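Local atomic coordinates of succinate dehydrogenase (Membrane anchor subunit) (Mycolicibacterium smegmatis, PDB entry 7D6V), a protein that serves as the membrane subunit of the succinate dehydrogenase Sdh1, carrying a membrane-embedded Rieske-type iron-sulfur cluster and probably passing electrons to quinone. Residues 161-166 and 201-206; 104-109 and 156-161. One frame throughout, in Å; residues are numbered along the deposited sequence.

Both contacts draw on helix 155-175, contact 2 at its beginning and contact 1 one turn further on, with A161 shared between them. Contact 1 is the buried one: there the helix meets the end of helix 188-204 through small and partly polar side chains, and the adjoining residues hold the iron-sulfur cluster. Contact 2 lies nearer the surface, where helix 104-112 crosses the same helix through aromatic rings and alanine methyls, beside a bound lipid. Neither is bridged by a hydrogen bond. The two also touch: F159 of the 156-161 segment packs on T203 and C206, and I165 of contact 1 packs on F106 and L107.

Contact 1 (161-166 and 201-206); sequences AAVLIS and VYTLSC. With FES (Fe2/s2 (inorganic) cluster), chain J.
T203 supplies almost all of the 201-206 side of the interface, facing A162, V163 and S166 on the neighbouring helix with both branches of its side chain. Its CG2, anti to the backbone N, points at two methyls: A162 CB at 4.3 Å, and V163 CG2 at 4.2 Å from T203 CG2. The other branch brings T203 OG1 to 3.6 Å from S166 OG, but no hydrogen bond links the two hydroxyls; each instead bonds to a carbonyl of its own helix. T203 OG1 bonds to the carbonyl of L199, and S166 OG donates to A162 O over 3.2 Å, at a C=O...donor angle of 147°. That carbonyl is gripped twice, since S166 N reaches it from the opposite face of its plane. Polar groups are thus satisfied within each helix, and van der Waals contact alone joins the two. A162, V163 and S166 share T203 about evenly; V163 is the partly exposed member, and past it the contact fades at exposed L204, which makes no contact. Past the helix end, C206 SG binds iron FE2 of the cluster at 2.5 Å, alongside H155, while Y202 OH comes within 3.4 Å of cluster sulfur S2 and the Y202 ring lies nearly parallel to that of H240. S205 OG bonds to both Y202 O and H240, tying the turn to this pocket. Helix 104-112 covers A162, I165 and Y202 with F110, L107 and R111, and helix 240-264 packs against V201, Y202 and S205.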
loop_
_atom_site.group_PDB
_atom_site.type_symbol
_atom_site.label_atom_id
_atom_site.label_comp_id
_atom_site.label_asym_id
_atom_site.label_seq_id
_atom_site.Cartn_x
_atom_site.Cartn_y
_atom_site.Cartn_z
ATOM N N ALA C 161 -6.202 -5.995 -41.033
ATOM C CA ALA C 161 -5.609 -5.612 -42.308
ATOM C C ALA C 161 -4.093 -5.747 -42.268
ATOM O O ALA C 161 -3.471 -6.169 -43.250
ATOM C CB ALA C 161 -6.015 -4.185 -42.667
ATOM N N ALA C 162 -3.480 -5.387 -41.139
ATOM C CA ALA C 162 -2.039 -5.515 -40.989
ATOM C C ALA C 162 -1.607 -6.970 -40.979
ATOM O O ALA C 162 -0.522 -7.289 -41.466
ATOM C CB ALA C 162 -1.582 -4.815 -39.712
ATOM N N VAL C 163 -2.430 -7.862 -40.428
ATOM C CA VAL C 163 -2.129 -9.289 -40.515
ATOM C C VAL C 163 -2.102 -9.737 -41.971
ATOM O O VAL C 163 -1.193 -10.464 -42.403
ATOM C CB VAL C 163 -3.142 -10.104 -39.689
ATOM C CG1 VAL C 163 -2.930 -11.589 -39.909
ATOM C CG2 VAL C 163 -3.015 -9.769 -38.216
ATOM N N LEU C 164 -3.088 -9.300 -42.756
ATOM C CA LEU C 164 -3.098 -9.669 -44.172
ATOM C C LEU C 164 -1.879 -9.113 -44.908
ATOM O O LEU C 164 -1.251 -9.810 -45.718
ATOM C CB LEU C 164 -4.388 -9.192 -44.832
ATOM C CG LEU C 164 -5.690 -9.693 -44.212
ATOM C CD1 LEU C 164 -6.865 -9.358 -45.109
ATOM C CD2 LEU C 164 -5.624 -11.186 -43.950
ATOM N N ILE C 165 -1.529 -7.854 -44.637
ATOM C CA ILE C 165 -0.386 -7.239 -45.304
ATOM C C ILE C 165 0.918 -7.903 -44.874
ATOM O O ILE C 165 1.855 -8.025 -45.673
ATOM C CB ILE C 165 -0.379 -5.722 -45.044
ATOM C CG1 ILE C 165 -1.650 -5.089 -45.608
ATOM C CG2 ILE C 165 0.843 -5.066 -45.663
ATOM C CD1 ILE C 165 -1.857 -3.657 -45.187
ATOM N N SER C 166 1.007 -8.339 -43.616
ATOM C CA SER C 166 2.169 -9.098 -43.170
ATOM C C SER C 166 2.274 -10.424 -43.906
ATOM O O SER C 166 3.378 -10.876 -44.226
ATOM C CB SER C 166 2.099 -9.326 -41.663
ATOM O OG SER C 166 2.467 -8.162 -40.951
ATOM N N VAL C 201 6.687 -9.532 -35.346
ATOM C CA VAL C 201 6.776 -9.337 -33.900
ATOM C C VAL C 201 5.976 -8.110 -33.478
ATOM O O VAL C 201 5.217 -8.143 -32.502
ATOM C CB VAL C 201 8.247 -9.229 -33.463
ATOM C CG1 VAL C 201 8.339 -8.874 -31.992
ATOM C CG2 VAL C 201 8.973 -10.528 -33.739
ATOM N N TYR C 202 6.130 -7.009 -34.217
ATOM C CA TYR C 202 5.397 -5.790 -33.891
ATOM C C TYR C 202 3.892 -5.985 -34.036
ATOM O O TYR C 202 3.113 -5.512 -33.202
ATOM C CB TYR C 202 5.872 -4.640 -34.775
ATOM C CG TYR C 202 5.005 -3.410 -34.678
ATOM C CD1 TYR C 202 4.925 -2.685 -33.499
ATOM C CD2 TYR C 202 4.260 -2.977 -35.763
ATOM C CE1 TYR C 202 4.132 -1.564 -33.406
ATOM C CE2 TYR C 202 3.466 -1.860 -35.678
ATOM C CZ TYR C 202 3.406 -1.155 -34.499
ATOM O OH TYR C 202 2.615 -0.037 -34.417
ATOM N N THR C 203 3.465 -6.677 -35.092
ATOM C CA THR C 203 2.042 -6.919 -35.298
ATOM C C THR C 203 1.463 -7.816 -34.211
ATOM O O THR C 203 0.324 -7.615 -33.776
ATOM C CB THR C 203 1.813 -7.528 -36.680
ATOM O OG1 THR C 203 2.496 -6.742 -37.663
ATOM C CG2 THR C 203 0.336 -7.564 -37.016
ATOM N N LEU C 204 2.226 -8.808 -33.758
ATOM C CA LEU C 204 1.725 -9.731 -32.749
ATOM C C LEU C 204 1.863 -9.202 -31.329
ATOM O O LEU C 204 1.278 -9.787 -30.415
ATOM C CB LEU C 204 2.438 -11.078 -32.863
ATOM C CG LEU C 204 2.172 -11.866 -34.144
ATOM C CD1 LEU C 204 2.808 -13.239 -34.060
ATOM C CD2 LEU C 204 0.682 -11.974 -34.408
ATOM N N SER C 205 2.608 -8.121 -31.116
ATOM C CA SER C 205 2.650 -7.476 -29.812
ATOM C C SER C 205 1.578 -6.401 -29.660
ATOM O O SER C 205 1.593 -5.662 -28.671
ATOM C CB SER C 205 4.036 -6.885 -29.556
ATOM O OG SER C 205 4.287 -5.773 -30.391
ATOM N N CYS C 206 0.670 -6.304 -30.625
ATOM C CA CYS C 206 -0.385 -5.295 -30.586
ATOM C C CYS C 206 -1.339 -5.467 -29.405
ATOM O O CYS C 206 -1.640 -6.588 -28.996
ATOM C CB CYS C 206 -1.175 -5.298 -31.898
ATOM S SG CYS C 206 -2.839 -4.603 -31.770
HETATM FE FE1 FES J . 0.101 -0.705 -31.275
HETATM FE FE2 FES J . -1.807 -2.401 -32.123
HETATM S S1 FES J . -1.754 -1.266 -30.240
HETATM S S2 FES J . 0.082 -1.899 -33.122
#

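Contact 2 (104-109 and 156-161); sequences LPFLLA and RYFFYA
F106 and F158 mark the place where the two helical segments come nearest in backbone, their CA atoms 6.4 Å apart. The local axes pass at 9.1 Å and their N-to-C directions diverge by 133°, so the segments run roughly antiparallel but steeply inclined, and contact is confined to a few side chains. A CH-pi interaction joins A109 and F158: the methyl of A109 sits over one face of the F158 ring, with A109 CB 3.6 Å from the ring centroid and only 18° off the ring normal. It is displaced toward the rim on the side of F158 CE1. The F158 CB already points at segment 104-109, and with CG anti to the carbonyl carbon (chi1 -62°) the ring comes to lie against A109. One turn earlier on that helix, F106 meets the partner one turn past F158, at A161. F106 CD1 lies 3.9 Å from A161 CB and 4.4 Å from F158 CD1, both partners meeting the F106 ring at a slant. A161 thus packs through its methyl alone, and the interface, 218 Å² in all, contains no polar link. F106 is the exposed member of the contact, and packs also on I165, whereas F158 also packs on F110 and T113 and lies about 4 Å from a bound phosphatidylethanolamine (nearest atoms). R156, which plays no part in this contact, forms salt bridges to D233, D237 and E229 of the iron-sulfur subunit. Such aromatic-on-alanine packing between inclined membrane helices brings together two elements flanking the cluster pocket, with F110 and C114 following one segment and H155 preceding the other, within the helical membrane domain of this succinate dehydrogenase.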
loop_
_atom_site.group_PDB
_atom_site.type_symbol
_atom_site.label_atom_id
_atom_site.label_comp_id
_atom_site.label_asym_id
_atom_site.label_seq_id
_atom_site.Cartn_x
_atom_site.Cartn_y
_atom_site.Cartn_z
ATOM N N LEU C 104 -0.645 0.954 -48.446
ATOM C CA LEU C 104 -0.146 2.111 -47.708
ATOM C C LEU C 104 -1.216 2.807 -46.872
ATOM O O LEU C 104 -0.917 3.153 -45.716
ATOM C CB LEU C 104 0.517 3.099 -48.676
ATOM C CG LEU C 104 1.873 2.688 -49.251
ATOM C CD1 LEU C 104 2.430 3.787 -50.138
ATOM C CD2 LEU C 104 2.855 2.346 -48.145
ATOM N N PRO C 105 -2.435 3.065 -47.367
ATOM C CA PRO C 105 -3.454 3.647 -46.476
ATOM C C PRO C 105 -3.738 2.797 -45.252
ATOM O O PRO C 105 -3.872 3.333 -44.146
ATOM C CB PRO C 105 -4.686 3.760 -47.384
ATOM C CG PRO C 105 -4.144 3.810 -48.750
ATOM C CD PRO C 105 -2.936 2.940 -48.746
ATOM N N PHE C 106 -3.804 1.476 -45.415
ATOM C CA PHE C 106 -4.123 0.609 -44.287
ATOM C C PHE C 106 -2.991 0.577 -43.273
ATOM O O PHE C 106 -3.240 0.580 -42.067
ATOM C CB PHE C 106 -4.449 -0.797 -44.780
ATOM C CG PHE C 106 -5.776 -0.900 -45.460
ATOM C CD1 PHE C 106 -6.934 -1.051 -44.722
ATOM C CD2 PHE C 106 -5.869 -0.837 -46.835
ATOM C CE1 PHE C 106 -8.157 -1.145 -45.345
ATOM C CE2 PHE C 106 -7.090 -0.929 -47.464
ATOM C CZ PHE C 106 -8.235 -1.084 -46.717
ATOM N N LEU C 107 -1.744 0.547 -43.738
ATOM C CA LEU C 107 -0.618 0.554 -42.810
ATOM C C LEU C 107 -0.506 1.892 -42.090
ATOM O O LEU C 107 -0.214 1.937 -40.885
ATOM C CB LEU C 107 0.671 0.230 -43.561
ATOM C CG LEU C 107 0.779 -1.224 -44.014
ATOM C CD1 LEU C 107 1.889 -1.396 -45.034
ATOM C CD2 LEU C 107 0.995 -2.136 -42.821
ATOM N N LEU C 108 -0.743 2.989 -42.809
ATOM C CA LEU C 108 -0.745 4.301 -42.177
ATOM C C LEU C 108 -1.827 4.394 -41.111
ATOM O O LEU C 108 -1.581 4.897 -40.013
ATOM C CB LEU C 108 -0.933 5.389 -43.233
ATOM C CG LEU C 108 -0.987 6.829 -42.729
ATOM C CD1 LEU C 108 0.347 7.245 -42.144
ATOM C CD2 LEU C 108 -1.403 7.764 -43.845
ATOM N N ALA C 109 -3.028 3.894 -41.409
ATOM C CA ALA C 109 -4.101 3.911 -40.420
ATOM C C ALA C 109 -3.794 2.986 -39.248
ATOM O O ALA C 109 -4.126 3.299 -38.098
ATOM C CB ALA C 109 -5.418 3.525 -41.081
ATOM N N ARG C 156 -8.680 -2.495 -34.122
ATOM C CA ARG C 156 -8.591 -3.936 -34.342
ATOM C C ARG C 156 -8.802 -4.307 -35.806
ATOM O O ARG C 156 -8.251 -5.306 -36.283
ATOM C CB ARG C 156 -9.599 -4.661 -33.452
ATOM C CG ARG C 156 -11.031 -4.195 -33.619
ATOM C CD ARG C 156 -11.948 -4.863 -32.615
ATOM N NE ARG C 156 -11.730 -4.351 -31.267
ATOM C CZ ARG C 156 -12.513 -4.618 -30.229
ATOM N NH1 ARG C 156 -13.574 -5.393 -30.381
ATOM N NH2 ARG C 156 -12.237 -4.108 -29.041
ATOM N N TYR C 157 -9.573 -3.511 -36.544
ATOM C CA TYR C 157 -9.787 -3.816 -37.954
ATOM C C TYR C 157 -8.545 -3.500 -38.774
ATOM O O TYR C 157 -8.185 -4.248 -39.694
ATOM C CB TYR C 157 -11.004 -3.056 -38.466
ATOM C CG TYR C 157 -12.280 -3.596 -37.880
ATOM C CD1 TYR C 157 -13.065 -4.494 -38.582
ATOM C CD2 TYR C 157 -12.681 -3.232 -36.607
ATOM C CE1 TYR C 157 -14.220 -4.999 -38.037
ATOM C CE2 TYR C 157 -13.830 -3.732 -36.056
ATOM C CZ TYR C 157 -14.595 -4.613 -36.773
ATOM O OH TYR C 157 -15.747 -5.107 -36.219
ATOM N N PHE C 158 -7.858 -2.411 -38.438
ATOM C CA PHE C 158 -6.561 -2.158 -39.048
ATOM C C PHE C 158 -5.542 -3.198 -38.612
ATOM O O PHE C 158 -4.597 -3.480 -39.351
ATOM C CB PHE C 158 -6.092 -0.746 -38.709
ATOM C CG PHE C 158 -7.000 0.320 -39.233
ATOM C CD1 PHE C 158 -7.244 0.427 -40.590
ATOM C CD2 PHE C 158 -7.626 1.203 -38.374
ATOM C CE1 PHE C 158 -8.089 1.394 -41.078
ATOM C CE2 PHE C 158 -8.468 2.175 -38.858
ATOM C CZ PHE C 158 -8.699 2.272 -40.212
ATOM N N PHE C 159 -5.730 -3.797 -37.437
ATOM C CA PHE C 159 -4.891 -4.920 -37.030
ATOM C C PHE C 159 -5.118 -6.135 -37.923
ATOM O O PHE C 159 -4.161 -6.805 -38.324
ATOM C CB PHE C 159 -5.156 -5.254 -35.562
ATOM C CG PHE C 159 -4.666 -6.609 -35.148
ATOM C CD1 PHE C 159 -3.314 -6.861 -35.019
ATOM C CD2 PHE C 159 -5.560 -7.627 -34.877
ATOM C CE1 PHE C 159 -2.867 -8.100 -34.639
ATOM C CE2 PHE C 159 -5.117 -8.867 -34.497
ATOM C CZ PHE C 159 -3.770 -9.106 -34.378
ATOM N N TYR C 160 -6.376 -6.433 -38.249
ATOM C CA TYR C 160 -6.655 -7.519 -39.187
ATOM C C TYR C 160 -6.046 -7.232 -40.557
ATOM O O TYR C 160 -5.436 -8.113 -41.188
ATOM C CB TYR C 160 -8.163 -7.736 -39.319
ATOM C CG TYR C 160 -8.907 -7.866 -38.011
ATOM C CD1 TYR C 160 -8.346 -8.524 -36.929
ATOM C CD2 TYR C 160 -10.181 -7.337 -37.864
ATOM C CE1 TYR C 160 -9.026 -8.642 -35.736
ATOM C CE2 TYR C 160 -10.867 -7.448 -36.676
ATOM C CZ TYR C 160 -10.286 -8.105 -35.615
ATOM O OH TYR C 160 -10.964 -8.225 -34.426
ATOM N N ALA C 161 -6.202 -5.995 -41.033
ATOM C CA ALA C 161 -5.609 -5.612 -42.308
ATOM C C ALA C 161 -4.093 -5.747 -42.268
ATOM O O ALA C 161 -3.471 -6.169 -43.250
ATOM C CB ALA C 161 -6.015 -4.185 -42.667
#